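Local coordinates for putative nitrate transport protein (Thermoplasma volcanium, PDB 3MST) that is a putative nitrate transport protein, probably a solute-binding component, whose ligand and exact role are not established, at residues A[25-30]-A[47-52]; A[55-60]-A[162-167]; A[77-82]-A[209-214]. All coordinates share one frame; numbering follows the deposited sequence.

Contact 1 of 3, residues A[25-30]-A[47-52]; sequences PFSGPV and NICSET. Unlike the reference sequence in segment 25-30: Ser-27 (reference Ala).
Asn-47 lays its side chain flat over the ring of Phe-26. The ring and amide planes are 4° apart. Asn-47 CB sits above the middle of the ring, 3.4 Å from its centroid, and makes a CH-pi contact. The amide follows over the root of the ring, where Asn-47 CG comes within 3.3 Å of Phe-26 CG. With CG of Asn-47 anti to the backbone N (chi1 -173°), the amide can cover the ring root and still offer its oxygen to the backbone.

Asn-47 OD1 is held by two amides. Phe-26 N donates to it at 2.9 Å in a nearly straight bond (166° at the hydrogen). Cys-49 N donates to the same Asn-47 OD1 at 3.0 Å. The two donors approach from opposite faces of the carbonyl plane, each well out of it and not on a lone pair. This double grip should limit rotation of the amide.

Beside the polar centre lie apolar contacts. Pro-25 and Ile-48 run side by side, in the Ile-48 conformer described here, with Pro-25 CD 3.8 Å from Ile-48 CD1. Cys-49 SG reaches back to Pro-25 CB at 3.6 Å. Cys-49 SG also comes within 3.4 Å of Ser-27 OG.

Turns position these groups. Pro-25 to Gly-28 form a type I beta turn, closed by Gly-28 N to Pro-25 O. Ser-31 OG bonds to the carbonyl of Pro-25, and Tyr-200 OH to that of Ser-27. A backbone bond also joins Ile-48 to Met-24.

The Cys-49 bond makes an Asx turn. It begins at Asn-47, the last residue of strand 45-47, while the beta turn follows strand 22-24. The contact joins the turns that leave two neighbouring parallel strands of the mixed sheet, at their C-terminal ends.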
loop_
_atom_site.group_PDB
_atom_site.type_symbol
_atom_site.label_atom_id
_atom_site.label_comp_id
_atom_site.label_asym_id
_atom_site.label_seq_id
_atom_site.Cartn_x
_atom_site.Cartn_y
_atom_site.Cartn_z
ATOM N N PRO A 25 8.132 2.590 3.302
ATOM C CA PRO A 25 8.832 2.304 2.056
ATOM C C PRO A 25 8.583 3.392 1.020
ATOM O O PRO A 25 7.437 3.600 0.605
ATOM C CB PRO A 25 8.196 0.997 1.605
ATOM C CG PRO A 25 6.755 1.066 2.176
ATOM C CD PRO A 25 6.934 1.758 3.490
ATOM N N PHE A 26 9.649 4.059 0.552
ATOM C CA PHE A 26 9.437 5.161 -0.364
ATOM C C PHE A 26 8.972 4.692 -1.739
ATOM O O PHE A 26 8.412 5.470 -2.525
ATOM C CB PHE A 26 10.685 6.030 -0.525
ATOM C CG PHE A 26 10.994 6.962 0.632
ATOM C CD1 PHE A 26 10.415 6.851 1.869
ATOM C CD2 PHE A 26 11.912 7.979 0.445
ATOM C CE1 PHE A 26 10.776 7.714 2.887
ATOM C CE2 PHE A 26 12.258 8.848 1.422
ATOM C CZ PHE A 26 11.691 8.735 2.661
ATOM N N SER A 27 9.172 3.417 -2.046
ATOM C CA SER A 27 8.624 2.871 -3.271
ATOM C C SER A 27 7.188 2.362 -3.141
ATOM O O SER A 27 6.570 1.965 -4.132
ATOM C CB SER A 27 9.479 1.770 -3.802
ATOM O OG SER A 27 9.544 0.699 -2.912
ATOM N N GLY A 28 6.641 2.376 -1.923
ATOM C CA GLY A 28 5.276 1.948 -1.697
ATOM C C GLY A 28 4.367 3.148 -1.755
ATOM O O GLY A 28 4.661 4.148 -1.087
ATOM N N PRO A 29 3.228 3.062 -2.467
ATOM C CA PRO A 29 2.289 4.205 -2.526
ATOM C C PRO A 29 1.780 4.689 -1.178
ATOM O O PRO A 29 1.366 5.850 -1.053
ATOM C CB PRO A 29 1.162 3.694 -3.412
ATOM C CG PRO A 29 1.877 2.693 -4.325
ATOM C CD PRO A 29 2.843 1.992 -3.421
ATOM N N VAL A 30 1.834 3.850 -0.144
ATOM C CA VAL A 30 1.436 4.322 1.186
ATOM C C VAL A 30 2.257 5.529 1.632
ATOM O O VAL A 30 1.775 6.347 2.386
ATOM C CB VAL A 30 1.512 3.200 2.262
ATOM C CG1 VAL A 30 2.987 2.828 2.582
ATOM C CG2 VAL A 30 0.779 3.615 3.542
ATOM N N ASN A 47 13.217 6.098 4.855
ATOM C CA ASN A 47 12.910 5.092 3.820
ATOM C C ASN A 47 13.349 3.713 4.218
ATOM O O ASN A 47 14.550 3.413 4.198
ATOM C CB ASN A 47 13.618 5.499 2.527
ATOM C CG ASN A 47 13.243 4.638 1.345
ATOM O OD1 ASN A 47 12.382 3.765 1.448
ATOM N ND2 ASN A 47 13.889 4.879 0.190
ATOM N N ILE A 48 12.414 2.838 4.566
ATOM C CA ILE A 48 12.787 1.482 4.970
ATOM C C ILE A 48 13.173 0.579 3.782
ATOM O O ILE A 48 13.472 -0.612 3.964
ATOM C CB ILE A 48 11.693 0.829 5.831
ATOM C CG1 ILE A 48 10.407 0.655 5.030
ATOM C CG2 ILE A 48 11.458 1.643 7.120
ATOM C CD1 ILE A 48 9.292 -0.026 5.813
ATOM N N CYS A 49 13.135 1.125 2.563
ATOM C CA CYS A 49 13.727 0.431 1.415
ATOM C C CYS A 49 15.248 0.578 1.390
ATOM O O CYS A 49 15.924 -0.221 0.738
ATOM C CB CYS A 49 13.156 0.945 0.099
ATOM S SG CYS A 49 11.414 0.789 -0.090
ATOM N N SER A 50 15.780 1.599 2.058
ATOM C CA SER A 50 17.187 1.885 2.050
ATOM C C SER A 50 17.862 1.895 3.421
ATOM O O SER A 50 19.107 1.929 3.474
ATOM C CB SER A 50 17.443 3.209 1.330
ATOM O OG SER A 50 16.880 4.312 1.992
ATOM N N GLU A 51 17.078 1.880 4.506
ATOM C CA GLU A 51 17.558 1.961 5.913
ATOM C C GLU A 51 16.896 0.760 6.593
ATOM O O GLU A 51 15.703 0.533 6.387
ATOM C CB GLU A 51 16.963 3.189 6.677
ATOM C CG GLU A 51 17.421 4.641 6.387
ATOM C CD GLU A 51 16.999 5.620 7.501
ATOM O OE1 GLU A 51 16.758 5.140 8.633
ATOM O OE2 GLU A 51 16.900 6.865 7.257
ATOM N N THR A 52 17.615 -0.011 7.400
ATOM C CA THR A 52 16.956 -0.983 8.253
ATOM C C THR A 52 17.122 -0.480 9.671
ATOM O O THR A 52 18.262 -0.257 10.127
ATOM C CB THR A 52 17.544 -2.414 8.171
ATOM O OG1 THR A 52 17.533 -2.883 6.819
ATOM C CG2 THR A 52 16.685 -3.403 9.032
#

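Contact 2 of 3, residues A[55-60]-A[162-167]; sequences FDVVLD and MASTRR
Val-58 pairs with Ala-163 where strands 57-60 and 162-164 run antiparallel in the six-stranded mixed sheet. The order of strands in this sheet fits one lobe of a type II periplasmic-binding-protein fold. The axes of these short segments approach to 4.8 Å, with their N-to-C directions 157° apart.

The backbone bonds are reciprocal. Val-58 N donates to Ala-163 O, and Ala-163 N donates to Val-58 O, each at 2.9 Å. Two CA-H...O contacts reuse the same carbonyls: Val-57 CA lies 3.3 Å from Ala-163 O, and Met-162 CA lies 3.4 Å from Val-58 O.

Apolar contact comes from the next pair. Leu-59 and Met-162, a selenomethionine, form a non-hydrogen-bonded pair. Their side chains lie alongside each other and point the same way, with Leu-59 CG 3.9 Å from Met-162 CG. Beyond CG the Met-162 chain is extended. Tyr-175 of helix 169-184 touches both residues on this face. Val-58 and Ala-163 lie on the other face, where Val-58 touches Tyr-68 and Ala-163 touches Met-65.

A side-chain bond lies past the paired residues. The Asp-56 carboxylate turns elsewhere and accepts from Asp-21 N, but its backbone carbonyl accepts a hydrogen bond from the Ser-164 hydroxyl. The hydroxyl swings anti to its own backbone nitrogen (chi1 -172°), and Ser-164 OG stands 2.7 Å from Asp-56 O, tilted 34° from the carbonyl plane.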
loop_
_atom_site.group_PDB
_atom_site.type_symbol
_atom_site.label_atom_id
_atom_site.label_comp_id
_atom_site.label_asym_id
_atom_site.label_seq_id
_atom_site.Cartn_x
_atom_site.Cartn_y
_atom_site.Cartn_z
ATOM N N PHE A 55 11.732 2.384 14.266
ATOM C CA PHE A 55 11.091 3.699 14.160
ATOM C C PHE A 55 9.970 3.831 15.154
ATOM O O PHE A 55 9.469 2.833 15.659
ATOM C CB PHE A 55 10.549 3.890 12.739
ATOM C CG PHE A 55 11.600 3.705 11.734
ATOM C CD1 PHE A 55 12.531 4.709 11.520
ATOM C CD2 PHE A 55 11.712 2.502 11.047
ATOM C CE1 PHE A 55 13.546 4.553 10.616
ATOM C CE2 PHE A 55 12.726 2.334 10.118
ATOM C CZ PHE A 55 13.649 3.359 9.916
ATOM N N ASP A 56 9.634 5.068 15.516
ATOM C CA ASP A 56 8.525 5.315 16.438
ATOM C C ASP A 56 7.147 4.979 15.838
ATOM O O ASP A 56 6.229 4.538 16.546
ATOM C CB ASP A 56 8.533 6.775 16.911
ATOM C CG ASP A 56 9.805 7.131 17.606
ATOM O OD1 ASP A 56 10.021 6.555 18.688
ATOM O OD2 ASP A 56 10.582 7.972 17.074
ATOM N N VAL A 57 7.017 5.254 14.549
ATOM C CA VAL A 57 5.800 5.073 13.763
ATOM C C VAL A 57 6.200 4.427 12.454
ATOM O O VAL A 57 7.256 4.768 11.905
ATOM C CB VAL A 57 5.110 6.454 13.465
ATOM C CG1 VAL A 57 3.763 6.309 12.746
ATOM C CG2 VAL A 57 4.974 7.323 14.766
ATOM N N VAL A 58 5.381 3.495 11.968
ATOM C CA VAL A 58 5.612 2.831 10.692
ATOM C C VAL A 58 4.347 2.917 9.848
ATOM O O VAL A 58 3.228 2.749 10.346
ATOM C CB VAL A 58 6.075 1.355 10.849
ATOM C CG1 VAL A 58 6.149 0.608 9.483
ATOM C CG2 VAL A 58 7.424 1.319 11.590
ATOM N N LEU A 59 4.534 3.164 8.549
ATOM C CA LEU A 59 3.455 3.093 7.563
ATOM C C LEU A 59 3.907 2.037 6.563
ATOM O O LEU A 59 5.014 2.114 6.014
ATOM C CB LEU A 59 3.191 4.421 6.810
ATOM C CG LEU A 59 2.414 5.492 7.581
ATOM C CD1 LEU A 59 3.194 6.065 8.700
ATOM C CD2 LEU A 59 1.891 6.589 6.686
ATOM N N ASP A 60 3.040 1.059 6.281
ATOM C CA ASP A 60 3.393 -0.014 5.351
ATOM C C ASP A 60 2.129 -0.790 5.014
ATOM O O ASP A 60 1.058 -0.518 5.551
ATOM C CB ASP A 60 4.470 -0.930 5.988
ATOM C CG ASP A 60 5.358 -1.720 4.964
ATOM O OD1 ASP A 60 5.034 -1.731 3.760
ATOM O OD2 ASP A 60 6.388 -2.267 5.401
HETATM N N MSE A 162 -1.042 2.347 9.503
HETATM C CA MSE A 162 -0.121 3.184 10.282
HETATM C C MSE A 162 -0.094 2.576 11.685
HETATM O O MSE A 162 -1.137 2.260 12.224
HETATM C CB MSE A 162 -0.640 4.645 10.372
HETATM C CG MSE A 162 -1.190 5.214 9.072
HETATM SE SE MSE A 162 -1.437 7.125 9.354
HETATM C CE MSE A 162 -2.454 7.410 7.721
ATOM N N ALA A 163 1.079 2.414 12.253
ATOM C CA ALA A 163 1.239 1.752 13.566
ATOM C C ALA A 163 2.243 2.469 14.428
ATOM O O ALA A 163 3.231 3.042 13.918
ATOM C CB ALA A 163 1.651 0.277 13.381
ATOM N N SER A 164 1.979 2.463 15.722
ATOM C CA SER A 164 2.907 3.032 16.719
ATOM C C SER A 164 2.513 2.479 18.085
ATOM O O SER A 164 1.864 1.430 18.174
ATOM C CB SER A 164 2.775 4.533 16.691
ATOM O OG SER A 164 3.769 5.168 17.501
ATOM N N THR A 165 2.920 3.162 19.161
ATOM C CA THR A 165 2.542 2.737 20.518
ATOM C C THR A 165 1.245 3.393 20.991
ATOM O O THR A 165 0.670 2.972 21.987
ATOM C CB THR A 165 3.681 3.048 21.484
ATOM O OG1 THR A 165 3.972 4.430 21.343
ATOM C CG2 THR A 165 4.957 2.208 21.178
ATOM N N ARG A 166 0.746 4.374 20.245
ATOM C CA ARG A 166 -0.488 5.103 20.491
ATOM C C ARG A 166 -0.949 5.722 19.165
ATOM O O ARG A 166 -0.180 5.723 18.197
ATOM C CB ARG A 166 -0.279 6.219 21.534
ATOM C CG ARG A 166 0.698 7.304 21.110
ATOM C CD ARG A 166 0.882 8.456 22.127
ATOM N NE ARG A 166 1.737 9.512 21.531
ATOM C CZ ARG A 166 1.297 10.589 20.856
ATOM N NH1 ARG A 166 -0.018 10.819 20.707
ATOM N NH2 ARG A 166 2.183 11.463 20.330
ATOM N N ARG A 167 -2.188 6.196 19.100
ATOM C CA ARG A 167 -2.667 6.969 17.971
ATOM C C ARG A 167 -1.788 8.221 17.923
ATOM O O ARG A 167 -1.464 8.792 18.990
ATOM C CB ARG A 167 -4.142 7.313 18.157
ATOM C CG ARG A 167 -4.901 7.715 16.885
ATOM C CD ARG A 167 -6.321 8.204 17.232
ATOM N NE ARG A 167 -6.304 9.415 18.047
#

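Contact 3 of 3, residues A[77-82]-A[209-214]; sequences RIDMYS and IGIYGH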
loop_
_atom_site.group_PDB
_atom_site.type_symbol
_atom_site.label_atom_id
_atom_site.label_comp_id
_atom_site.label_asym_id
_atom_site.label_seq_id
_atom_site.Cartn_x
_atom_site.Cartn_y
_atom_site.Cartn_z
ATOM N N ARG A 77 -6.887 3.070 2.446
ATOM C CA ARG A 77 -7.283 2.420 1.207
ATOM C C ARG A 77 -6.528 3.109 0.061
ATOM O O ARG A 77 -6.538 4.359 -0.041
ATOM C CB ARG A 77 -8.792 2.541 0.992
ATOM C CG ARG A 77 -9.641 1.670 1.904
ATOM C CD ARG A 77 -11.087 1.877 1.597
ATOM N NE ARG A 77 -11.978 0.932 2.269
ATOM C CZ ARG A 77 -12.497 1.101 3.465
ATOM N NH1 ARG A 77 -12.176 2.147 4.209
ATOM N NH2 ARG A 77 -13.344 0.180 3.929
ATOM N N ILE A 78 -5.898 2.327 -0.805
ATOM C CA ILE A 78 -5.164 2.852 -1.957
ATOM C C ILE A 78 -5.372 1.889 -3.119
ATOM O O ILE A 78 -5.186 0.700 -2.957
ATOM C CB ILE A 78 -3.657 2.969 -1.642
ATOM C CG1 ILE A 78 -3.387 3.589 -0.274
ATOM C CG2 ILE A 78 -2.961 3.795 -2.750
ATOM C CD1 ILE A 78 -1.923 3.577 0.134
ATOM N N ASP A 79 -5.788 2.387 -4.285
ATOM C CA ASP A 79 -6.044 1.504 -5.419
ATOM C C ASP A 79 -4.771 1.403 -6.236
ATOM O O ASP A 79 -4.475 2.270 -7.050
ATOM C CB ASP A 79 -7.198 2.040 -6.238
ATOM C CG ASP A 79 -7.758 1.021 -7.220
ATOM O OD1 ASP A 79 -7.387 -0.160 -7.140
ATOM O OD2 ASP A 79 -8.590 1.440 -8.046
HETATM N N MSE A 80 -3.982 0.375 -5.949
HETATM C CA MSE A 80 -2.597 0.236 -6.439
HETATM C C MSE A 80 -2.420 -0.859 -7.484
HETATM O O MSE A 80 -1.373 -0.907 -8.130
HETATM C CB MSE A 80 -1.685 -0.123 -5.262
HETATM C CG MSE A 80 -1.673 0.880 -4.171
HETATM SE SE MSE A 80 -0.656 0.389 -2.635
HETATM C CE MSE A 80 -1.877 -0.801 -1.780
ATOM N N TYR A 81 -3.408 -1.751 -7.611
ATOM C CA TYR A 81 -3.257 -2.977 -8.417
ATOM C C TYR A 81 -4.342 -3.113 -9.481
ATOM O O TYR A 81 -5.484 -2.634 -9.309
ATOM C CB TYR A 81 -3.325 -4.215 -7.491
ATOM C CG TYR A 81 -2.202 -4.238 -6.479
ATOM C CD1 TYR A 81 -0.897 -4.486 -6.867
ATOM C CD2 TYR A 81 -2.414 -3.920 -5.152
ATOM C CE1 TYR A 81 0.150 -4.436 -5.975
ATOM C CE2 TYR A 81 -1.364 -3.886 -4.256
ATOM C CZ TYR A 81 -0.106 -4.128 -4.656
ATOM O OH TYR A 81 0.911 -4.045 -3.735
ATOM N N SER A 82 -3.975 -3.818 -10.566
ATOM C CA SER A 82 -4.845 -4.083 -11.671
ATOM C C SER A 82 -4.893 -5.586 -11.940
ATOM O O SER A 82 -3.887 -6.284 -11.767
ATOM C CB SER A 82 -4.316 -3.439 -12.940
ATOM O OG SER A 82 -4.699 -2.062 -13.003
ATOM N N ILE A 209 -0.829 8.271 -11.233
ATOM C CA ILE A 209 -0.965 8.910 -9.914
ATOM C C ILE A 209 -2.407 9.141 -9.528
ATOM O O ILE A 209 -2.774 9.043 -8.369
ATOM C CB ILE A 209 -0.118 10.206 -9.801
ATOM C CG1 ILE A 209 -0.051 10.656 -8.322
ATOM C CG2 ILE A 209 -0.618 11.271 -10.812
ATOM C CD1 ILE A 209 0.979 11.658 -8.084
ATOM N N GLY A 210 -3.258 9.439 -10.508
ATOM C CA GLY A 210 -4.664 9.698 -10.208
ATOM C C GLY A 210 -5.513 8.502 -9.820
ATOM O O GLY A 210 -6.646 8.636 -9.352
ATOM N N ILE A 211 -4.979 7.299 -10.068
ATOM C CA ILE A 211 -5.731 6.077 -9.777
ATOM C C ILE A 211 -5.742 5.787 -8.280
ATOM O O ILE A 211 -6.671 5.196 -7.769
ATOM C CB ILE A 211 -5.182 4.860 -10.566
ATOM C CG1 ILE A 211 -5.148 5.143 -12.088
ATOM C CG2 ILE A 211 -5.997 3.591 -10.241
ATOM C CD1 ILE A 211 -4.366 4.108 -12.903
ATOM N N TYR A 212 -4.683 6.133 -7.570
ATOM C CA TYR A 212 -4.541 5.683 -6.175
ATOM C C TYR A 212 -5.704 6.008 -5.286
ATOM O O TYR A 212 -6.180 5.165 -4.531
ATOM C CB TYR A 212 -3.260 6.255 -5.581
ATOM C CG TYR A 212 -1.963 5.745 -6.185
ATOM C CD1 TYR A 212 -1.664 4.388 -6.241
ATOM C CD2 TYR A 212 -1.045 6.649 -6.703
ATOM C CE1 TYR A 212 -0.454 3.922 -6.781
ATOM C CE2 TYR A 212 0.148 6.203 -7.239
ATOM C CZ TYR A 212 0.468 4.843 -7.266
ATOM O OH TYR A 212 1.654 4.433 -7.815
ATOM N N GLY A 213 -6.162 7.263 -5.314
ATOM C CA GLY A 213 -7.296 7.621 -4.497
ATOM C C GLY A 213 -7.152 7.333 -3.012
ATOM O O GLY A 213 -8.080 6.830 -2.390
ATOM N N HIS A 214 -5.983 7.641 -2.455
ATOM C CA HIS A 214 -5.723 7.400 -1.035
ATOM C C HIS A 214 -6.851 7.893 -0.152
ATOM O O HIS A 214 -7.312 9.035 -0.305
ATOM C CB HIS A 214 -4.455 8.127 -0.546
ATOM C CG HIS A 214 -3.159 7.665 -1.153
ATOM N ND1 HIS A 214 -2.797 7.956 -2.461
ATOM C CD2 HIS A 214 -2.110 7.024 -0.593
ATOM C CE1 HIS A 214 -1.586 7.473 -2.671
ATOM N NE2 HIS A 214 -1.151 6.894 -1.558
#
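Ile-78 lies over one face of the His-214 ring. Its CG2 methyl sits above the ring centre, 3.9 Å from the centroid and 11° off the normal, and makes a CH-pi contact. The other branch reaches a ring carbon: Ile-78 CD1 is 3.5 Å from His-214 CD2. The two branches thus touch different parts of the imidazole. His-214 NE2 is engaged by the backbone oxygen of Pro-29, which should restrict rotation of the ring.

CG2 of Ile-78 is anti to the backbone N, with CG1 beside that N (chi1 -45°). From there CG2 also meets Tyr-212, with Ile-78 CG2 3.8 Å from Tyr-212 CB. The methyl is therefore shared between the two aromatic residues. Met-80, a selenomethionine, crosses Tyr-212 at about a right angle and brings its CG to 4.1 Å from Tyr-212 CD1.

Residues 77-82 leave strand 71-77 of the six-stranded sheet and enter strand 81-85 of the five-stranded one. They are one of the links between the two lobes, as in the hinge of type II periplasmic-binding proteins. Residues 209-214 run roughly counter to them on the way into strand 215-217.

The backbones are joined by one hydrogen bond. Asp-79 N donates to Tyr-212 O at 2.8 Å, straight at the hydrogen (179°) and on an in-plane lone pair of the oxygen. CA-H...O contacts flank this bond, with His-214 CA 3.3 Å from Arg-77 O and Tyr-212 CA 3.5 Å from Asp-79 O.

The side chains of Asp-79 and Ile-211 meet at a slant, with Asp-79 OD2 4.0 Å from Ile-211 CG2. The Asp-79 carboxylate has its main partner in Ser-145 OG. Arg-77 turns its guanidinium away to salt bridges with Glu-222 and Asp-156.

Overall arrangement
Contact 1 touches both of the others. Toward contact 2, Pro-25 CD packs 3.2 Å from Leu-59 O, and Ile-48 CG2 lies 3.3 Å from Phe-55 CE2. Toward contact 3, Val-30 CA lies 3.6 Å from Ile-78 CD1. Pro-29 CG also packs 3.8 Å from Met-80 SE. Contacts 2 and 3 do not touch: their centres are about 22 Å apart and their nearest atoms about 7 Å. Contact 2 lies within one sheet, whereas contact 3 lies at the link between lobes. There the side chain of Met-80 is about 4 Å from both an acetate and an unidentified molecule, and Ile-78 O bonds to the latter. Both probably come from the crystallisation liquor but may mark a pocket.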